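Local coordinates for uncharacterized conserved protein of COG5135 (Nostoc punctiforme, PDB 2I51) that binds flavin mononucleotide and probably works as a flavin-dependent oxidoreductase of the pyridoxamine 5'-phosphate oxidase family, with a substrate that is not known, at residues A[84-89]-A[165-170]; A[177-182]-A[189-194]. One frame throughout, in Å; residues are numbered along the deposited sequence.

Contact 1: A[84-89]-A[165-170]; sequences TREQFR and VDHLEL. With FMN (flavin mononucleotide), chain P.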
loop_
_atom_site.group_PDB
_atom_site.type_symbol
_atom_site.label_atom_id
_atom_site.label_comp_id
_atom_site.label_asym_id
_atom_site.label_seq_id
_atom_site.Cartn_x
_atom_site.Cartn_y
_atom_site.Cartn_z
ATOM N N THR A 84 -3.580 13.811 -10.442
ATOM C CA THR A 84 -3.715 13.295 -11.782
ATOM C C THR A 84 -4.436 11.959 -11.872
ATOM O O THR A 84 -4.678 11.489 -12.977
ATOM C CB THR A 84 -2.334 13.168 -12.431
ATOM O OG1 THR A 84 -1.483 12.417 -11.578
ATOM C CG2 THR A 84 -1.707 14.586 -12.659
ATOM N N ARG A 85 -4.821 11.385 -10.727
ATOM C CA ARG A 85 -5.631 10.142 -10.706
ATOM C C ARG A 85 -4.932 9.013 -11.488
ATOM O O ARG A 85 -5.516 8.352 -12.345
ATOM C CB ARG A 85 -7.052 10.400 -11.208
ATOM C CG ARG A 85 -7.790 11.457 -10.405
ATOM C CD ARG A 85 -9.263 11.621 -10.892
ATOM N NE ARG A 85 -10.049 10.409 -10.687
ATOM C CZ ARG A 85 -10.832 9.801 -11.581
ATOM N NH1 ARG A 85 -11.050 10.263 -12.831
ATOM N NH2 ARG A 85 -11.441 8.694 -11.204
ATOM N N GLU A 86 -3.648 8.798 -11.167
ATOM C CA GLU A 86 -2.873 7.724 -11.778
ATOM C C GLU A 86 -2.153 6.889 -10.746
ATOM O O GLU A 86 -1.816 7.402 -9.671
ATOM C CB GLU A 86 -1.916 8.279 -12.821
ATOM C CG GLU A 86 -0.862 9.125 -12.297
ATOM C CD GLU A 86 -0.104 9.875 -13.419
ATOM O OE1 GLU A 86 0.414 9.223 -14.348
ATOM O OE2 GLU A 86 0.015 11.112 -13.306
ATOM N N GLN A 87 -1.934 5.617 -11.050
ATOM C CA GLN A 87 -1.314 4.706 -10.156
ATOM C C GLN A 87 -0.153 4.022 -10.861
ATOM O O GLN A 87 -0.281 3.661 -12.032
ATOM C CB GLN A 87 -2.323 3.649 -9.737
ATOM C CG GLN A 87 -1.790 2.458 -8.932
ATOM C CD GLN A 87 -2.880 1.499 -8.554
ATOM O OE1 GLN A 87 -3.336 1.523 -7.406
ATOM N NE2 GLN A 87 -3.299 0.677 -9.481
ATOM N N PHE A 88 0.975 3.885 -10.162
ATOM C CA PHE A 88 2.078 3.047 -10.598
ATOM C C PHE A 88 2.262 1.913 -9.596
ATOM O O PHE A 88 2.407 2.140 -8.386
ATOM C CB PHE A 88 3.384 3.812 -10.716
ATOM C CG PHE A 88 3.384 4.908 -11.707
ATOM C CD1 PHE A 88 2.766 6.112 -11.455
ATOM C CD2 PHE A 88 4.021 4.714 -12.941
ATOM C CE1 PHE A 88 2.792 7.163 -12.405
ATOM C CE2 PHE A 88 4.059 5.767 -13.877
ATOM C CZ PHE A 88 3.459 6.991 -13.587
ATOM N N ARG A 89 2.277 0.707 -10.098
ATOM C CA ARG A 89 2.645 -0.466 -9.309
ATOM C C ARG A 89 3.987 -0.913 -9.830
ATOM O O ARG A 89 4.155 -1.000 -11.045
ATOM C CB ARG A 89 1.607 -1.582 -9.446
ATOM C CG ARG A 89 0.296 -1.212 -8.841
ATOM C CD ARG A 89 -0.804 -2.198 -9.242
ATOM N NE ARG A 89 -0.494 -3.548 -8.748
ATOM C CZ ARG A 89 -1.252 -4.628 -8.943
ATOM N NH1 ARG A 89 -2.268 -4.514 -9.719
ATOM N NH2 ARG A 89 -0.910 -5.810 -8.410
ATOM N N VAL A 165 6.403 -2.838 -14.183
ATOM C CA VAL A 165 5.687 -1.629 -13.821
ATOM C C VAL A 165 4.315 -1.654 -14.504
ATOM O O VAL A 165 4.236 -1.900 -15.712
ATOM C CB VAL A 165 6.475 -0.381 -14.219
ATOM C CG1 VAL A 165 5.658 0.917 -13.960
ATOM C CG2 VAL A 165 7.809 -0.357 -13.473
ATOM N N ASP A 166 3.250 -1.401 -13.761
ATOM C CA ASP A 166 1.845 -1.319 -14.268
ATOM C C ASP A 166 1.408 0.108 -13.993
ATOM O O ASP A 166 1.361 0.533 -12.822
ATOM C CB ASP A 166 1.044 -2.345 -13.461
ATOM C CG ASP A 166 -0.409 -2.507 -13.844
ATOM O OD1 ASP A 166 -0.963 -1.719 -14.585
ATOM O OD2 ASP A 166 -1.014 -3.453 -13.265
ATOM N N HIS A 167 1.149 0.875 -15.034
ATOM C CA HIS A 167 0.706 2.262 -14.934
ATOM C C HIS A 167 -0.739 2.400 -15.367
ATOM O O HIS A 167 -1.057 2.120 -16.522
ATOM C CB HIS A 167 1.589 3.119 -15.819
ATOM C CG HIS A 167 1.265 4.575 -15.787
ATOM N ND1 HIS A 167 1.520 5.404 -16.867
ATOM C CD2 HIS A 167 0.751 5.361 -14.808
ATOM C CE1 HIS A 167 1.156 6.637 -16.555
ATOM N NE2 HIS A 167 0.688 6.642 -15.310
ATOM N N LEU A 168 -1.598 2.837 -14.462
ATOM C CA LEU A 168 -3.021 2.984 -14.682
ATOM C C LEU A 168 -3.348 4.473 -14.592
ATOM O O LEU A 168 -3.046 5.120 -13.589
ATOM C CB LEU A 168 -3.792 2.224 -13.613
ATOM C CG LEU A 168 -5.312 2.363 -13.642
ATOM C CD1 LEU A 168 -5.894 1.742 -14.910
ATOM C CD2 LEU A 168 -5.909 1.704 -12.404
ATOM N N GLU A 169 -3.939 4.998 -15.663
ATOM C CA GLU A 169 -4.432 6.374 -15.747
ATOM C C GLU A 169 -5.950 6.335 -15.690
ATOM O O GLU A 169 -6.588 5.832 -16.615
ATOM C CB GLU A 169 -3.973 7.008 -17.059
ATOM C CG GLU A 169 -2.509 7.294 -17.074
ATOM C CD GLU A 169 -2.027 7.918 -18.358
ATOM O OE1 GLU A 169 -2.685 7.739 -19.401
ATOM O OE2 GLU A 169 -0.973 8.587 -18.303
ATOM N N LEU A 170 -6.543 6.874 -14.628
ATOM C CA LEU A 170 -7.989 6.887 -14.548
ATOM C C LEU A 170 -8.587 7.948 -15.445
ATOM O O LEU A 170 -9.787 7.857 -15.747
ATOM C CB LEU A 170 -8.450 7.080 -13.118
ATOM C CG LEU A 170 -8.005 5.989 -12.148
ATOM C CD1 LEU A 170 -8.509 6.325 -10.727
ATOM C CD2 LEU A 170 -8.474 4.606 -12.576
HETATM N N1 FMN P . -9.717 -2.144 -8.404
HETATM C C2 FMN P . -10.710 -2.893 -7.793
HETATM O O2 FMN P . -10.811 -4.107 -8.008
HETATM N N3 FMN P . -11.558 -2.304 -6.903
HETATM C C4 FMN P . -11.561 -0.965 -6.596
HETATM O O4 FMN P . -12.263 -0.492 -5.695
HETATM C C4A FMN P . -10.576 -0.195 -7.208
HETATM N N5 FMN P . -10.522 1.173 -6.945
HETATM C C5A FMN P . -9.416 1.875 -7.427
HETATM C C6 FMN P . -9.253 3.206 -7.076
HETATM C C7 FMN P . -8.176 3.964 -7.555
HETATM C C7M FMN P . -7.956 5.375 -7.039
HETATM C C8 FMN P . -7.253 3.368 -8.401
HETATM C C8M FMN P . -5.944 4.088 -8.748
HETATM C C9 FMN P . -7.428 2.056 -8.783
HETATM C C9A FMN P . -8.507 1.280 -8.310
HETATM N N10 FMN P . -8.692 -0.052 -8.714
HETATM C C10 FMN P . -9.677 -0.824 -8.096
HETATM C "C1'" FMN P . -7.826 -0.725 -9.728
HETATM C "C2'" FMN P . -6.757 -1.514 -9.006
HETATM O "O2'" FMN P . -5.776 -0.640 -8.379
HETATM C "C3'" FMN P . -6.067 -2.520 -9.946
HETATM O "O3'" FMN P . -5.557 -1.837 -11.106
HETATM C "C4'" FMN P . -7.095 -3.538 -10.409
HETATM O "O4'" FMN P . -7.988 -3.966 -9.381
HETATM C "C5'" FMN P . -6.321 -4.752 -10.876
HETATM O "O5'" FMN P . -5.591 -5.313 -9.815
HETATM P P FMN P . -5.078 -6.815 -9.794
HETATM O O1P FMN P . -6.265 -7.712 -9.557
HETATM O O2P FMN P . -4.525 -6.998 -11.206
HETATM O O3P FMN P . -4.044 -6.917 -8.737
HETATM O O HOH W 1 -1.148 10.603 -16.591
HETATM O O HOH W 2 -1.351 0.420 -11.722
HETATM O O HOH W 3 -3.003 -2.304 -11.554
#
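F88 and H167 form an offset stack, with ring centroids 4.0 Å apart and planes 10° from parallel. They are a non-hydrogen-bonded pair of two antiparallel strands in the FMN-binding barrel fold of the pyridoxamine 5'-phosphate oxidase family. The chi1 of H167 (-179°) turns CG away from its backbone N and beside the carbonyl carbon, which lays the ring alongside F88 and sends its outer edge to E86. There H167 NE2 donates to E86 OE1 over 2.8 Å. The bond uses the anti lone pair of the carboxylate and stays near the imidazole plane. Replacing this histidine with an alanine removes the stacked ring and the donor, and is likely to leave F88 without its stacking partner and E86 OE1 without its imidazole mate. E86 OE2 accepts from T84 OG1 and pairs with R17 of helix 8-17, so both carboxylate oxygens are gripped. Water 1 donates to E86 OE1 and to E169 OE2, which probably eases the closeness of these two acids.

Q87, L168, R89 and D166 point to the other face, where FMN lies. Q87 NE2 donates to FMN O2' (3.0 Å), and Q87 OE1 bonds T42 of the second subunit. R89 NH1 donates to phosphate oxygen O3P (3.1 Å); R89 NH2 adds a weak bond to the same oxygen and a salt bridge to E76. D166 OD2 is 3.9 Å from R89 NH1 with no N-H aimed at it, so this long salt bridge rests on charge alone; R177 is the stronger partner of D166. Water 3 accepts from R89 NH1, donates to D166 OD2 and lies 2.6 Å from FMN O3'.

Contact 2: A[177-182]-A[189-194]; sequences RWLYHR and SSEAIN
The indole of W178 lies over A192. The methyl A192 CB sits 3.8 Å from the centroid of the six-membered ring, 12° off the normal, which makes a CH-pi contact. A192 N also lies over the ring, 3.4 Å from W178 CE3. CG of W178 stands anti to the carbonyl carbon (chi1 -78°), and this lays the indole across the neighbouring strand. The guanidinium of R177 carries I193 on one face: I193 CD1 comes within 3.5 Å of R177 NE, nearer the edge of the group than its middle. The carbonyl N194 O lies at the guanidinium edge, near its plane. The long bond to it from R177 NH1 is doubtful, because the place of NH1 is less sure. R177 NH2 has D166 as its partner, with a weak, long ion pair to the FMN phosphate. The Y180 ring meets S190 obliquely, Y180 CD2 lying 3.5 Å from S190 CB.

These groups sit on a beta hairpin, strands 176-182 and 188-192, at the edge of the antiparallel sheet within this chain. H181 with S189 and L179 with E191 are the hydrogen-bonded pairs. L179 N donates to E191 O over 2.9 Å, nearly straight at 174°. Beyond A192, I193 N still donates to R177 O at 2.9 Å. Water 4 accepts from R177 N and donates to I193 O. On the face opposite W178, L179 and E191 run side by side, and L179 CB touches I193 CD1 at 4.2 Å. The second subunit packs here too: its G131 meets R177 and I193, and N194 ND2 donates to its Y129 O.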
loop_
_atom_site.group_PDB
_atom_site.type_symbol
_atom_site.label_atom_id
_atom_site.label_comp_id
_atom_site.label_asym_id
_atom_site.label_seq_id
_atom_site.Cartn_x
_atom_site.Cartn_y
_atom_site.Cartn_z
ATOM N N ARG A 177 -4.103 1.732 -19.365
ATOM C CA ARG A 177 -3.243 0.899 -18.548
ATOM C C ARG A 177 -2.130 0.340 -19.410
ATOM O O ARG A 177 -2.388 -0.170 -20.511
ATOM C CB ARG A 177 -4.078 -0.219 -17.956
ATOM C CG ARG A 177 -3.361 -0.989 -16.860
ATOM C CD ARG A 177 -4.250 -1.988 -16.250
ATOM N NE ARG A 177 -3.589 -2.836 -15.269
ATOM C CZ ARG A 177 -4.057 -4.025 -14.892
ATOM N NH1 ARG A 177 -5.184 -4.470 -15.411
ATOM N NH2 ARG A 177 -3.412 -4.764 -14.012
ATOM N N TRP A 178 -0.897 0.483 -18.937
ATOM C CA TRP A 178 0.293 0.030 -19.622
ATOM C C TRP A 178 1.114 -0.823 -18.696
ATOM O O TRP A 178 1.288 -0.474 -17.529
ATOM C CB TRP A 178 1.135 1.216 -20.082
ATOM C CG TRP A 178 0.635 1.854 -21.279
ATOM C CD1 TRP A 178 -0.299 2.842 -21.360
ATOM C CD2 TRP A 178 1.040 1.574 -22.624
ATOM N NE1 TRP A 178 -0.522 3.170 -22.682
ATOM C CE2 TRP A 178 0.294 2.411 -23.468
ATOM C CE3 TRP A 178 1.965 0.694 -23.192
ATOM C CZ2 TRP A 178 0.454 2.400 -24.868
ATOM C CZ3 TRP A 178 2.119 0.676 -24.577
ATOM C CH2 TRP A 178 1.363 1.521 -25.395
ATOM N N LEU A 179 1.632 -1.930 -19.217
ATOM C CA LEU A 179 2.503 -2.822 -18.509
ATOM C C LEU A 179 3.875 -2.757 -19.137
ATOM O O LEU A 179 4.019 -2.845 -20.351
ATOM C CB LEU A 179 1.969 -4.247 -18.599
ATOM C CG LEU A 179 2.591 -5.354 -17.796
ATOM C CD1 LEU A 179 2.521 -5.100 -16.264
ATOM C CD2 LEU A 179 1.857 -6.669 -18.221
ATOM N N TYR A 180 4.885 -2.650 -18.298
ATOM C CA TYR A 180 6.279 -2.623 -18.718
ATOM C C TYR A 180 6.972 -3.790 -18.040
ATOM O O TYR A 180 6.791 -4.024 -16.845
ATOM C CB TYR A 180 6.931 -1.318 -18.256
ATOM C CG TYR A 180 6.338 -0.031 -18.749
ATOM C CD1 TYR A 180 5.255 0.539 -18.118
ATOM C CD2 TYR A 180 6.900 0.609 -19.868
ATOM C CE1 TYR A 180 4.723 1.704 -18.557
ATOM C CE2 TYR A 180 6.382 1.800 -20.313
ATOM C CZ TYR A 180 5.294 2.349 -19.647
ATOM O OH TYR A 180 4.736 3.535 -20.113
ATOM N N HIS A 181 7.813 -4.518 -18.770
ATOM C CA HIS A 181 8.557 -5.643 -18.202
ATOM C C HIS A 181 10.018 -5.631 -18.668
ATOM O O HIS A 181 10.285 -5.350 -19.813
ATOM C CB HIS A 181 7.864 -6.952 -18.571
ATOM C CG HIS A 181 8.541 -8.162 -18.019
ATOM N ND1 HIS A 181 8.411 -8.565 -16.707
ATOM C CD2 HIS A 181 9.403 -9.031 -18.599
ATOM C CE1 HIS A 181 9.165 -9.634 -16.506
ATOM N NE2 HIS A 181 9.765 -9.945 -17.643
ATOM N N ARG A 182 10.929 -5.940 -17.759
ATOM C CA ARG A 182 12.356 -6.013 -18.046
ATOM C C ARG A 182 12.758 -7.484 -18.139
ATOM O O ARG A 182 12.439 -8.262 -17.235
ATOM C CB ARG A 182 13.162 -5.336 -16.940
ATOM C CG ARG A 182 14.568 -5.058 -17.383
ATOM C CD ARG A 182 15.356 -4.398 -16.371
ATOM N NE ARG A 182 15.667 -5.291 -15.258
ATOM C CZ ARG A 182 16.193 -4.859 -14.118
ATOM N NH1 ARG A 182 16.407 -3.563 -13.957
ATOM N NH2 ARG A 182 16.476 -5.712 -13.148
ATOM N N SER A 189 10.200 -3.960 -22.350
ATOM C CA SER A 189 9.104 -4.021 -23.320
ATOM C C SER A 189 7.888 -3.382 -22.678
ATOM O O SER A 189 7.829 -3.235 -21.452
ATOM C CB SER A 189 8.812 -5.470 -23.695
ATOM O OG SER A 189 8.391 -6.220 -22.583
ATOM N N SER A 190 6.978 -2.885 -23.502
ATOM C CA SER A 190 5.723 -2.352 -22.991
ATOM C C SER A 190 4.529 -2.747 -23.816
ATOM O O SER A 190 4.663 -3.073 -24.995
ATOM C CB SER A 190 5.786 -0.860 -22.878
ATOM O OG SER A 190 5.855 -0.251 -24.118
ATOM N N GLU A 191 3.359 -2.738 -23.193
ATOM C CA GLU A 191 2.136 -3.091 -23.884
ATOM C C GLU A 191 0.932 -2.463 -23.221
ATOM O O GLU A 191 0.843 -2.407 -21.991
ATOM C CB GLU A 191 1.921 -4.596 -23.980
ATOM C CG GLU A 191 1.752 -5.374 -22.710
ATOM C CD GLU A 191 1.113 -6.754 -22.943
ATOM O OE1 GLU A 191 0.500 -6.968 -24.010
ATOM O OE2 GLU A 191 1.229 -7.617 -22.038
ATOM N N ALA A 192 0.034 -1.955 -24.031
ATOM C CA ALA A 192 -1.230 -1.448 -23.540
ATOM C C ALA A 192 -2.130 -2.656 -23.236
ATOM O O ALA A 192 -2.308 -3.580 -24.071
ATOM C CB ALA A 192 -1.873 -0.523 -24.584
ATOM N N ILE A 193 -2.757 -2.614 -22.050
ATOM C CA ILE A 193 -3.608 -3.710 -21.580
ATOM C C ILE A 193 -4.944 -3.170 -21.110
ATOM O O ILE A 193 -5.124 -1.966 -20.886
ATOM C CB ILE A 193 -2.948 -4.542 -20.467
ATOM C CG1 ILE A 193 -2.482 -3.667 -19.285
ATOM C CG2 ILE A 193 -1.705 -5.301 -21.027
ATOM C CD1 ILE A 193 -2.138 -4.404 -17.978
ATOM N N ASN A 194 -5.931 -4.054 -21.007
ATOM C CA ASN A 194 -7.236 -3.611 -20.551
ATOM C C ASN A 194 -7.203 -3.214 -19.073
ATOM O O ASN A 194 -6.712 -3.996 -18.256
ATOM C CB ASN A 194 -8.289 -4.706 -20.744
ATOM C CG ASN A 194 -8.574 -4.988 -22.206
ATOM O OD1 ASN A 194 -8.523 -4.072 -23.067
ATOM N ND2 ASN A 194 -8.953 -6.243 -22.497
HETATM O O HOH W 4 -5.122 0.630 -21.905
#

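Overall arrangement
From the N terminus, helix 8-17 comes first and later lies over the F88 side of contact 1. Strand 86-97 follows 74-81 in the sheet, and its first residues form one side of contact 1. The chain then passes through helices 107-116 and 119-123. It returns on strand 155-169, and contact 1 closes this long loop. Contact 2 follows in series, neither nested nor crossed, and closes a short hairpin turn. Strand 155-169 pairs with 176-182, so the two contacts are neighbours in one sheet. V165 O probably accepts from Y180 N. Together they carry the sheet from the FMN site to the C-terminal edge, and both touch the second subunit.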